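Local coordinates for protein 6-phosphogluconolactonase (PDB 1VL1) that hydrolyses 6-phosphogluconolactone to 6-phosphogluconate, the second step of the oxidative stage of the pentose phosphate pathway, at residues Lys32-Met37 with Gln67-Asn72; His75-Asp80 with Asp136-Ala141; Val60-Ala65 with Phe101-Ile106. All coordinates share one frame; numbering follows the deposited sequence.

Contact 1 (Lys32-Met37 with Gln67-Asn72); sequences KIRTKM and QKFPWN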
loop_
_atom_site.group_PDB
_atom_site.type_symbol
_atom_site.label_atom_id
_atom_site.label_comp_id
_atom_site.label_asym_id
_atom_site.label_seq_id
_atom_site.Cartn_x
_atom_site.Cartn_y
_atom_site.Cartn_z
ATOM N N LYS A 32 -15.872 -2.929 2.920
ATOM C CA LYS A 32 -15.248 -4.058 2.236
ATOM C C LYS A 32 -13.950 -4.483 2.907
ATOM O O LYS A 32 -13.689 -5.681 3.091
ATOM C CB LYS A 32 -14.965 -3.687 0.779
ATOM C CG LYS A 32 -16.197 -3.579 -0.049
ATOM C CD LYS A 32 -16.621 -5.001 -0.447
ATOM C CE LYS A 32 -17.721 -5.061 -1.446
ATOM N NZ LYS A 32 -19.007 -4.657 -0.817
ATOM N N ILE A 33 -13.137 -3.502 3.293
ATOM C CA ILE A 33 -11.879 -3.804 3.977
ATOM C C ILE A 33 -12.161 -4.399 5.353
ATOM O O ILE A 33 -11.568 -5.403 5.761
ATOM C CB ILE A 33 -11.003 -2.548 4.072
ATOM C CG1 ILE A 33 -10.577 -2.157 2.664
ATOM C CG2 ILE A 33 -9.768 -2.826 4.905
ATOM C CD1 ILE A 33 -9.744 -0.934 2.616
ATOM N N ARG A 34 -13.079 -3.801 6.067
ATOM C CA ARG A 34 -13.454 -4.354 7.363
ATOM C C ARG A 34 -13.816 -5.827 7.248
ATOM O O ARG A 34 -13.336 -6.660 8.045
ATOM C CB ARG A 34 -14.598 -3.566 8.019
ATOM C CG ARG A 34 -15.022 -4.168 9.365
ATOM C CD ARG A 34 -16.346 -3.690 9.887
ATOM N NE ARG A 34 -17.457 -4.171 9.055
ATOM C CZ ARG A 34 -17.970 -5.406 9.109
ATOM N NH1 ARG A 34 -17.473 -6.347 9.919
ATOM N NH2 ARG A 34 -18.983 -5.718 8.331
ATOM N N THR A 35 -14.705 -6.134 6.299
ATOM C CA THR A 35 -15.203 -7.497 6.129
ATOM C C THR A 35 -14.075 -8.475 5.845
ATOM O O THR A 35 -14.029 -9.564 6.436
ATOM C CB THR A 35 -16.236 -7.517 4.999
ATOM O OG1 THR A 35 -17.401 -6.838 5.467
ATOM C CG2 THR A 35 -16.726 -8.918 4.728
ATOM N N LYS A 36 -13.153 -8.058 4.982
ATOM C CA LYS A 36 -12.024 -8.900 4.605
ATOM C C LYS A 36 -11.088 -9.147 5.762
ATOM O O LYS A 36 -10.663 -10.268 5.980
ATOM C CB LYS A 36 -11.235 -8.307 3.460
ATOM C CG LYS A 36 -10.190 -9.276 2.920
ATOM C CD LYS A 36 -10.854 -10.403 2.150
ATOM C CE LYS A 36 -10.464 -11.788 2.643
ATOM N NZ LYS A 36 -11.173 -12.898 1.901
ATOM N N MET A 37 -10.773 -8.085 6.497
ATOM C CA MET A 37 -9.885 -8.176 7.640
ATOM C C MET A 37 -10.502 -9.060 8.702
ATOM O O MET A 37 -9.830 -9.870 9.321
ATOM C CB MET A 37 -9.579 -6.788 8.195
ATOM C CG MET A 37 -8.699 -5.927 7.236
ATOM S SD MET A 37 -8.305 -4.267 7.886
ATOM C CE MET A 37 -7.419 -4.763 9.330
ATOM N N GLN A 67 -12.581 1.562 13.736
ATOM C CA GLN A 67 -13.275 0.280 13.843
ATOM C C GLN A 67 -12.733 -0.469 15.070
ATOM O O GLN A 67 -11.585 -0.275 15.427
ATOM C CB GLN A 67 -13.048 -0.561 12.581
ATOM C CG GLN A 67 -13.382 0.100 11.243
ATOM C CD GLN A 67 -14.771 0.626 11.216
ATOM O OE1 GLN A 67 -15.697 -0.154 11.153
ATOM N NE2 GLN A 67 -14.935 1.956 11.266
ATOM N N LYS A 68 -13.540 -1.334 15.679
ATOM C CA LYS A 68 -13.113 -2.151 16.812
ATOM C C LYS A 68 -12.514 -3.445 16.234
ATOM O O LYS A 68 -13.195 -4.447 16.035
ATOM C CB LYS A 68 -14.263 -2.440 17.760
ATOM C CG LYS A 68 -14.775 -1.207 18.544
ATOM C CD LYS A 68 -13.676 -0.384 19.279
ATOM C CE LYS A 68 -14.320 0.749 20.079
ATOM N NZ LYS A 68 -13.336 1.604 20.878
ATOM N N PHE A 69 -11.229 -3.368 15.933
ATOM C CA PHE A 69 -10.389 -4.525 15.593
ATOM C C PHE A 69 -9.526 -4.887 16.783
ATOM O O PHE A 69 -9.282 -4.028 17.686
ATOM C CB PHE A 69 -9.473 -4.195 14.436
ATOM C CG PHE A 69 -10.168 -4.034 13.111
ATOM C CD1 PHE A 69 -10.733 -5.112 12.483
ATOM C CD2 PHE A 69 -10.166 -2.801 12.458
ATOM C CE1 PHE A 69 -11.355 -4.955 11.241
ATOM C CE2 PHE A 69 -10.763 -2.646 11.214
ATOM C CZ PHE A 69 -11.379 -3.726 10.619
ATOM N N PRO A 70 -9.067 -6.141 16.845
ATOM C CA PRO A 70 -8.056 -6.496 17.802
ATOM C C PRO A 70 -6.706 -6.080 17.217
ATOM O O PRO A 70 -6.032 -6.870 16.565
ATOM C CB PRO A 70 -8.210 -8.006 17.918
ATOM C CG PRO A 70 -8.632 -8.435 16.589
ATOM C CD PRO A 70 -9.459 -7.297 16.003
ATOM N N TRP A 71 -6.318 -4.824 17.437
ATOM C CA TRP A 71 -5.178 -4.257 16.728
ATOM C C TRP A 71 -3.880 -4.953 16.999
ATOM O O TRP A 71 -2.965 -4.829 16.179
ATOM C CB TRP A 71 -5.019 -2.803 17.119
ATOM C CG TRP A 71 -6.191 -1.959 16.679
ATOM C CD1 TRP A 71 -7.073 -1.344 17.477
ATOM C CD2 TRP A 71 -6.549 -1.619 15.337
ATOM N NE1 TRP A 71 -7.994 -0.653 16.730
ATOM C CE2 TRP A 71 -7.700 -0.801 15.407
ATOM C CE3 TRP A 71 -6.011 -1.903 14.091
ATOM C CZ2 TRP A 71 -8.317 -0.265 14.268
ATOM C CZ3 TRP A 71 -6.612 -1.380 12.958
ATOM C CH2 TRP A 71 -7.757 -0.556 13.057
ATOM N N ASN A 72 -3.726 -5.533 18.178
ATOM C CA ASN A 72 -2.542 -6.343 18.468
ATOM C C ASN A 72 -2.323 -7.520 17.534
ATOM O O ASN A 72 -1.232 -8.067 17.491
ATOM C CB ASN A 72 -2.529 -6.841 19.885
ATOM C CG ASN A 72 -3.705 -7.748 20.234
ATOM O OD1 ASN A 72 -4.852 -7.377 20.035
ATOM N ND2 ASN A 72 -3.416 -8.931 20.781
#
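A Met-aromatic contact between Met37 and Phe69 joins helix 25-43 to the loop leading from helix 57-64 into strand 74-82. The methyl group of Met37 lies over the ring: CE stands 4.3 Å from the centroid of the Phe69 ring and 9° off its normal, a CH-pi contact over the middle of one face. The sulfur is set back and oblique, with Met37 SD 4.7 Å from the Phe69 centroid. The bend about the last torsion of Met37 (chi3 61°) folds CE over the ring. Nearer the backbone, Met37 CB lies 4.0 Å from Phe69 CE1. An unbranched, flexible chain with a polarisable sulfur suits this place, since it can lie over the flat ring.

About one turn earlier, Arg34 offers its aliphatic stem. Its CG comes obliquely to 3.9 Å from Phe69 CZ, while its CA lies at the ring edge, in plane. Farther out, Arg34 CD passes 3.8 Å from Gln67 OE1, a touch without a hydrogen bond. The polar ends have other partners: Arg34 NH2 forms a salt bridge with Glu31, and Gln67 NE2 is hydrogen-bonded to Lys63 O.

At its root, Phe69 CB sits 3.9 Å above the indole plane of Trp71, over its centre, and Trp71 CZ2 lies at the edge of the Phe69 ring, while Leu64 and Ile74 also touch Phe69. A phenylalanine in the connection between helix and strand thus packs against a neighbouring helix, an arrangement in keeping with the layered alpha/beta architecture of this Rossmann-like fold.

Contact 2 (His75-Asp80 with Asp136-Ala141); sequences HFFLSD and DQFDLA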
loop_
_atom_site.group_PDB
_atom_site.type_symbol
_atom_site.label_atom_id
_atom_site.label_comp_id
_atom_site.label_asym_id
_atom_site.label_seq_id
_atom_site.Cartn_x
_atom_site.Cartn_y
_atom_site.Cartn_z
ATOM N N HIS A 75 -0.625 -6.502 11.772
ATOM C CA HIS A 75 0.713 -5.905 11.475
ATOM C C HIS A 75 0.685 -5.108 10.204
ATOM O O HIS A 75 0.161 -5.591 9.175
ATOM C CB HIS A 75 1.759 -7.009 11.389
ATOM C CG HIS A 75 1.930 -7.747 12.668
ATOM N ND1 HIS A 75 3.062 -7.648 13.441
ATOM C CD2 HIS A 75 1.080 -8.563 13.330
ATOM C CE1 HIS A 75 2.894 -8.363 14.538
ATOM N NE2 HIS A 75 1.704 -8.930 14.493
ATOM N N PHE A 76 1.244 -3.893 10.243
ATOM C CA PHE A 76 1.141 -2.989 9.106
ATOM C C PHE A 76 2.545 -2.681 8.521
ATOM O O PHE A 76 3.484 -2.544 9.267
ATOM C CB PHE A 76 0.476 -1.640 9.527
ATOM C CG PHE A 76 -1.012 -1.756 9.830
ATOM C CD1 PHE A 76 -1.918 -1.880 8.802
ATOM C CD2 PHE A 76 -1.478 -1.795 11.117
ATOM C CE1 PHE A 76 -3.274 -1.982 9.041
ATOM C CE2 PHE A 76 -2.862 -1.905 11.355
ATOM C CZ PHE A 76 -3.717 -1.996 10.324
ATOM N N PHE A 77 2.604 -2.550 7.200
ATOM C CA PHE A 77 3.827 -2.255 6.484
ATOM C C PHE A 77 3.577 -1.178 5.475
ATOM O O PHE A 77 2.580 -1.238 4.759
ATOM C CB PHE A 77 4.310 -3.511 5.734
ATOM C CG PHE A 77 4.472 -4.709 6.614
ATOM C CD1 PHE A 77 3.372 -5.479 6.975
ATOM C CD2 PHE A 77 5.697 -5.077 7.057
ATOM C CE1 PHE A 77 3.505 -6.535 7.822
ATOM C CE2 PHE A 77 5.845 -6.169 7.922
ATOM C CZ PHE A 77 4.759 -6.900 8.274
ATOM N N LEU A 78 4.425 -0.163 5.362
ATOM C CA LEU A 78 4.297 0.762 4.228
ATOM C C LEU A 78 4.674 0.128 2.900
ATOM O O LEU A 78 5.655 -0.615 2.844
ATOM C CB LEU A 78 5.215 1.943 4.445
ATOM C CG LEU A 78 4.565 3.066 5.230
ATOM C CD1 LEU A 78 3.831 2.691 6.486
ATOM C CD2 LEU A 78 5.625 4.060 5.490
ATOM N N SER A 79 3.999 0.491 1.813
ATOM C CA SER A 79 4.336 -0.023 0.494
ATOM C C SER A 79 5.604 0.691 -0.025
ATOM O O SER A 79 6.293 0.162 -0.877
ATOM C CB SER A 79 3.215 0.236 -0.511
ATOM O OG SER A 79 2.856 1.602 -0.550
ATOM N N ASP A 80 5.830 1.903 0.426
ATOM C CA ASP A 80 6.919 2.710 -0.035
ATOM C C ASP A 80 7.072 3.941 0.856
ATOM O O ASP A 80 6.184 4.333 1.601
ATOM C CB ASP A 80 6.725 3.148 -1.489
ATOM C CG ASP A 80 5.562 4.078 -1.652
ATOM O OD1 ASP A 80 4.385 3.650 -1.548
ATOM O OD2 ASP A 80 5.774 5.273 -1.832
ATOM N N ASP A 136 6.294 -14.344 5.453
ATOM C CA ASP A 136 6.670 -14.626 4.045
ATOM C C ASP A 136 5.571 -14.271 3.038
ATOM O O ASP A 136 5.725 -14.446 1.798
ATOM C CB ASP A 136 7.086 -16.085 3.851
ATOM C CG ASP A 136 6.047 -17.078 4.326
ATOM O OD1 ASP A 136 4.927 -16.727 4.763
ATOM O OD2 ASP A 136 6.348 -18.312 4.303
ATOM N N GLN A 137 4.462 -13.736 3.562
ATOM C CA GLN A 137 3.258 -13.515 2.777
ATOM C C GLN A 137 2.425 -12.403 3.394
ATOM O O GLN A 137 2.056 -12.507 4.544
ATOM C CB GLN A 137 2.421 -14.811 2.754
ATOM C CG GLN A 137 1.215 -14.788 1.860
ATOM C CD GLN A 137 0.572 -16.156 1.716
ATOM O OE1 GLN A 137 0.777 -16.843 0.700
ATOM N NE2 GLN A 137 -0.207 -16.561 2.724
ATOM N N PHE A 138 2.110 -11.355 2.635
ATOM C CA PHE A 138 1.118 -10.389 3.088
ATOM C C PHE A 138 -0.275 -10.950 2.831
ATOM O O PHE A 138 -0.514 -11.679 1.842
ATOM C CB PHE A 138 1.285 -9.066 2.372
ATOM C CG PHE A 138 2.628 -8.449 2.517
ATOM C CD1 PHE A 138 3.081 -8.026 3.764
ATOM C CD2 PHE A 138 3.424 -8.226 1.425
ATOM C CE1 PHE A 138 4.332 -7.438 3.901
ATOM C CE2 PHE A 138 4.664 -7.594 1.544
ATOM C CZ PHE A 138 5.129 -7.222 2.785
ATOM N N ASP A 139 -1.187 -10.634 3.718
ATOM C CA ASP A 139 -2.598 -11.023 3.566
ATOM C C ASP A 139 -3.343 -10.018 2.679
ATOM O O ASP A 139 -4.165 -10.402 1.843
ATOM C CB ASP A 139 -3.260 -11.090 4.948
ATOM C CG ASP A 139 -2.730 -12.206 5.766
ATOM O OD1 ASP A 139 -2.870 -13.404 5.379
ATOM O OD2 ASP A 139 -2.118 -11.984 6.825
ATOM N N LEU A 140 -2.996 -8.750 2.822
ATOM C CA LEU A 140 -3.739 -7.697 2.177
ATOM C C LEU A 140 -2.842 -6.542 1.847
ATOM O O LEU A 140 -2.024 -6.181 2.678
ATOM C CB LEU A 140 -4.787 -7.260 3.153
ATOM C CG LEU A 140 -5.819 -6.218 2.789
ATOM C CD1 LEU A 140 -6.565 -6.633 1.549
ATOM C CD2 LEU A 140 -6.814 -6.088 3.894
ATOM N N ALA A 141 -2.961 -5.986 0.633
ATOM C CA ALA A 141 -2.246 -4.802 0.264
ATOM C C ALA A 141 -3.298 -3.774 -0.161
ATOM O O ALA A 141 -4.154 -4.076 -0.958
ATOM C CB ALA A 141 -1.267 -5.058 -0.852
#
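Phe77 and Phe138 carry this contact alone, as a T-shaped (edge-to-face) pair in the protein interior. The edge of Phe138 is directed at the face of Phe77, with ring centroids 5.2 Å apart and planes inclined at 61°. The leading atom, Phe138 CE1, lies 3.7 Å above the plane of the Phe77 ring, displaced toward its rim, and its closest approach is 3.8 Å to Phe77 CD1. The bond to CB of Phe77 leads from strand 74-82 toward the 136-141 segment. Phe138, just ahead of strand 140-143, starts off to one side, and its chi1 of -57°, with CG anti to the carbonyl carbon, brings the ring end back toward Phe77.

Strand 47-51 runs between the two strands in the sheet, and the rings meet above it, on Phe48 and Val50. Helix 120-134 packs on both through Ile131, and His112 stacks on Phe77. A leucine in place of Phe77 would probably leave the edge of Phe138 without an aromatic face and open a gap beneath helix 120-134.

No hydrogen bond crosses here: the cohesion comes from dispersion and from the weak attraction of partly positive C-H edges for a pi face, which favours flat phenylalanine rings in the buried layer between sheet and helix.

Contact 3 (Val60-Ala65 with Phe101-Ile106); sequences VYEKLA and FSRAKI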
loop_
_atom_site.group_PDB
_atom_site.type_symbol
_atom_site.label_atom_id
_atom_site.label_comp_id
_atom_site.label_asym_id
_atom_site.label_seq_id
_atom_site.Cartn_x
_atom_site.Cartn_y
_atom_site.Cartn_z
ATOM N N VAL A 60 -9.610 6.711 3.877
ATOM C CA VAL A 60 -10.038 5.358 4.217
ATOM C C VAL A 60 -9.420 4.863 5.517
ATOM O O VAL A 60 -10.103 4.368 6.397
ATOM C CB VAL A 60 -9.798 4.395 3.058
ATOM C CG1 VAL A 60 -9.998 2.977 3.489
ATOM C CG2 VAL A 60 -10.723 4.790 1.841
ATOM N N TYR A 61 -8.131 5.077 5.688
ATOM C CA TYR A 61 -7.448 4.684 6.945
ATOM C C TYR A 61 -8.026 5.409 8.136
ATOM O O TYR A 61 -8.128 4.839 9.257
ATOM C CB TYR A 61 -5.958 5.014 6.869
ATOM C CG TYR A 61 -5.206 4.349 5.727
ATOM C CD1 TYR A 61 -5.715 3.221 5.075
ATOM C CD2 TYR A 61 -3.993 4.851 5.299
ATOM C CE1 TYR A 61 -5.051 2.611 4.071
ATOM C CE2 TYR A 61 -3.318 4.269 4.269
ATOM C CZ TYR A 61 -3.842 3.123 3.667
ATOM O OH TYR A 61 -3.175 2.539 2.650
ATOM N N GLU A 62 -8.375 6.668 7.924
ATOM C CA GLU A 62 -8.893 7.519 9.007
ATOM C C GLU A 62 -10.168 6.894 9.611
ATOM O O GLU A 62 -10.342 6.894 10.817
ATOM C CB GLU A 62 -9.159 8.929 8.505
ATOM C CG GLU A 62 -9.457 9.908 9.613
ATOM C CD GLU A 62 -9.640 11.312 9.105
ATOM O OE1 GLU A 62 -9.675 11.503 7.851
ATOM O OE2 GLU A 62 -9.772 12.210 9.974
ATOM N N LYS A 63 -11.030 6.333 8.747
ATOM C CA LYS A 63 -12.258 5.659 9.198
ATOM C C LYS A 63 -11.951 4.253 9.707
ATOM O O LYS A 63 -12.553 3.856 10.709
ATOM C CB LYS A 63 -13.279 5.566 8.088
ATOM C CG LYS A 63 -13.955 6.876 7.720
ATOM N N LEU A 64 -11.019 3.539 9.067
ATOM C CA LEU A 64 -10.613 2.194 9.556
ATOM C C LEU A 64 -10.101 2.260 10.981
ATOM O O LEU A 64 -10.385 1.392 11.795
ATOM C CB LEU A 64 -9.555 1.545 8.671
ATOM C CG LEU A 64 -10.088 0.897 7.408
ATOM C CD1 LEU A 64 -8.972 0.590 6.470
ATOM C CD2 LEU A 64 -10.854 -0.394 7.781
ATOM N N ALA A 65 -9.395 3.343 11.305
ATOM C CA ALA A 65 -8.835 3.515 12.648
ATOM C C ALA A 65 -9.877 3.543 13.735
ATOM O O ALA A 65 -9.546 3.314 14.900
ATOM C CB ALA A 65 -7.994 4.761 12.725
ATOM N N PHE A 101 -1.923 5.181 12.712
ATOM C CA PHE A 101 -1.035 4.573 13.722
ATOM C C PHE A 101 -1.104 5.251 15.071
ATOM O O PHE A 101 -0.825 4.629 16.085
ATOM C CB PHE A 101 0.429 4.496 13.264
ATOM C CG PHE A 101 0.680 3.797 11.961
ATOM C CD1 PHE A 101 -0.040 2.677 11.535
ATOM C CD2 PHE A 101 1.732 4.259 11.137
ATOM C CE1 PHE A 101 0.265 2.096 10.311
ATOM C CE2 PHE A 101 2.041 3.635 9.985
ATOM C CZ PHE A 101 1.301 2.569 9.568
ATOM N N SER A 102 -1.405 6.540 15.078
ATOM C CA SER A 102 -1.479 7.330 16.321
ATOM C C SER A 102 -2.926 7.416 16.810
ATOM O O SER A 102 -3.191 7.992 17.895
ATOM C CB SER A 102 -0.926 8.732 16.055
ATOM O OG SER A 102 -1.896 9.615 15.406
ATOM N N ARG A 103 -3.896 6.916 16.003
ATOM C CA ARG A 103 -5.306 6.997 16.353
ATOM C C ARG A 103 -5.899 5.684 16.837
ATOM O O ARG A 103 -6.635 5.655 17.841
ATOM C CB ARG A 103 -6.095 7.615 15.233
ATOM C CG ARG A 103 -5.856 9.111 15.105
ATOM C CD ARG A 103 -6.578 9.761 13.923
ATOM N NE ARG A 103 -8.020 9.908 14.160
ATOM C CZ ARG A 103 -8.981 9.177 13.594
ATOM N NH1 ARG A 103 -8.701 8.192 12.771
ATOM N NH2 ARG A 103 -10.258 9.413 13.900
ATOM N N ALA A 104 -5.591 4.590 16.188
ATOM C CA ALA A 104 -5.888 3.286 16.735
ATOM C C ALA A 104 -4.774 2.846 17.674
ATOM O O ALA A 104 -3.611 3.199 17.485
ATOM C CB ALA A 104 -6.010 2.299 15.583
ATOM N N LYS A 105 -5.112 2.075 18.694
ATOM C CA LYS A 105 -4.095 1.620 19.656
ATOM C C LYS A 105 -3.399 0.339 19.133
ATOM O O LYS A 105 -3.573 -0.772 19.646
ATOM C CB LYS A 105 -4.688 1.532 21.064
ATOM C CG LYS A 105 -4.889 2.984 21.650
ATOM C CD LYS A 105 -5.661 3.103 22.993
ATOM C CE LYS A 105 -6.044 4.570 23.286
ATOM N NZ LYS A 105 -6.177 4.941 24.706
ATOM N N ILE A 106 -2.608 0.537 18.093
ATOM C CA ILE A 106 -1.826 -0.518 17.493
ATOM C C ILE A 106 -0.474 -0.566 18.196
ATOM O O ILE A 106 0.229 0.484 18.288
ATOM C CB ILE A 106 -1.650 -0.230 16.009
ATOM C CG1 ILE A 106 -2.990 -0.118 15.226
ATOM C CG2 ILE A 106 -0.742 -1.280 15.381
ATOM C CD1 ILE A 106 -2.889 0.643 13.870
#
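Arg103 reaches from the loop after helix 92-101 to the C-terminal part of helix 57-64, tying that loop to a helix of the Rossmann-like alpha/beta fold at the protein surface. Its CB points toward the helix and lies 4.3 Å from Ala65 CB, a loose apolar approach. CG and CD then carry the chain onward past Ala65 without meeting it closely, and the bend at chi3 (74°) turns NE and the guanidinium group back to the helix. CZ comes over Glu62 CG, at 4.1 Å. Here the aliphatic part of Glu62 covers one guanidinium face, and Glu62 CG is 3.7 Å from Arg103 NH1.

The tip makes the polar bond. Arg103 NH1 donates to Glu62 O at 2.9 Å, with an angle of 151° at the hydrogen. It meets the oxygen on a lone pair in the carbonyl plane, although the oxygen is somewhat tilted from the guanidinium plane. NH1 also bonds Val99 O, so one nitrogen links backbone carbonyls of both helices, while NH2 forms a salt bridge with Glu66. A long, cationic side chain with several N-H donors suits this place, because carbonyl oxygens toward a helix C-terminus are likely to attract a cation. The carboxylate of Glu62 stands almost perpendicular to the guanidinium and does not touch it; OE2 is 4.8 Å from Arg103 NH2, where opposite charges may still attract.

Small residues let the backbones come close beside this hydrogen bond. The alpha carbons of Ala65 and Ala104 are 5.0 Å apart, a spacing that suits two alanines. Arg103 NH1 rests 3.5 Å from Ala65 CB, and Ala104 CB lies 3.7 Å from Ala65 O.

In the fold
Contact 2 is the core member, two buried rings near the centre of the chain, whereas contacts 1 and 3 lie farther out and are only partly buried. The chemistry follows: purely aromatic in contact 2, a methyl and sulfur on a ring with a charged and an amide side chain at the margin in contact 1, and a charged side chain on a backbone carbonyl in contact 3. Contact 3 uses helix 57-64, contact 1 the loop that follows it, and Trp71 of contact 1 packs on Leu64, Ala104 and Ile106 of contact 3. Phe76 of strand 74-82 touches Trp71, Phe101 and Ile106, and Leu140 of strand 140-143 meets Met37.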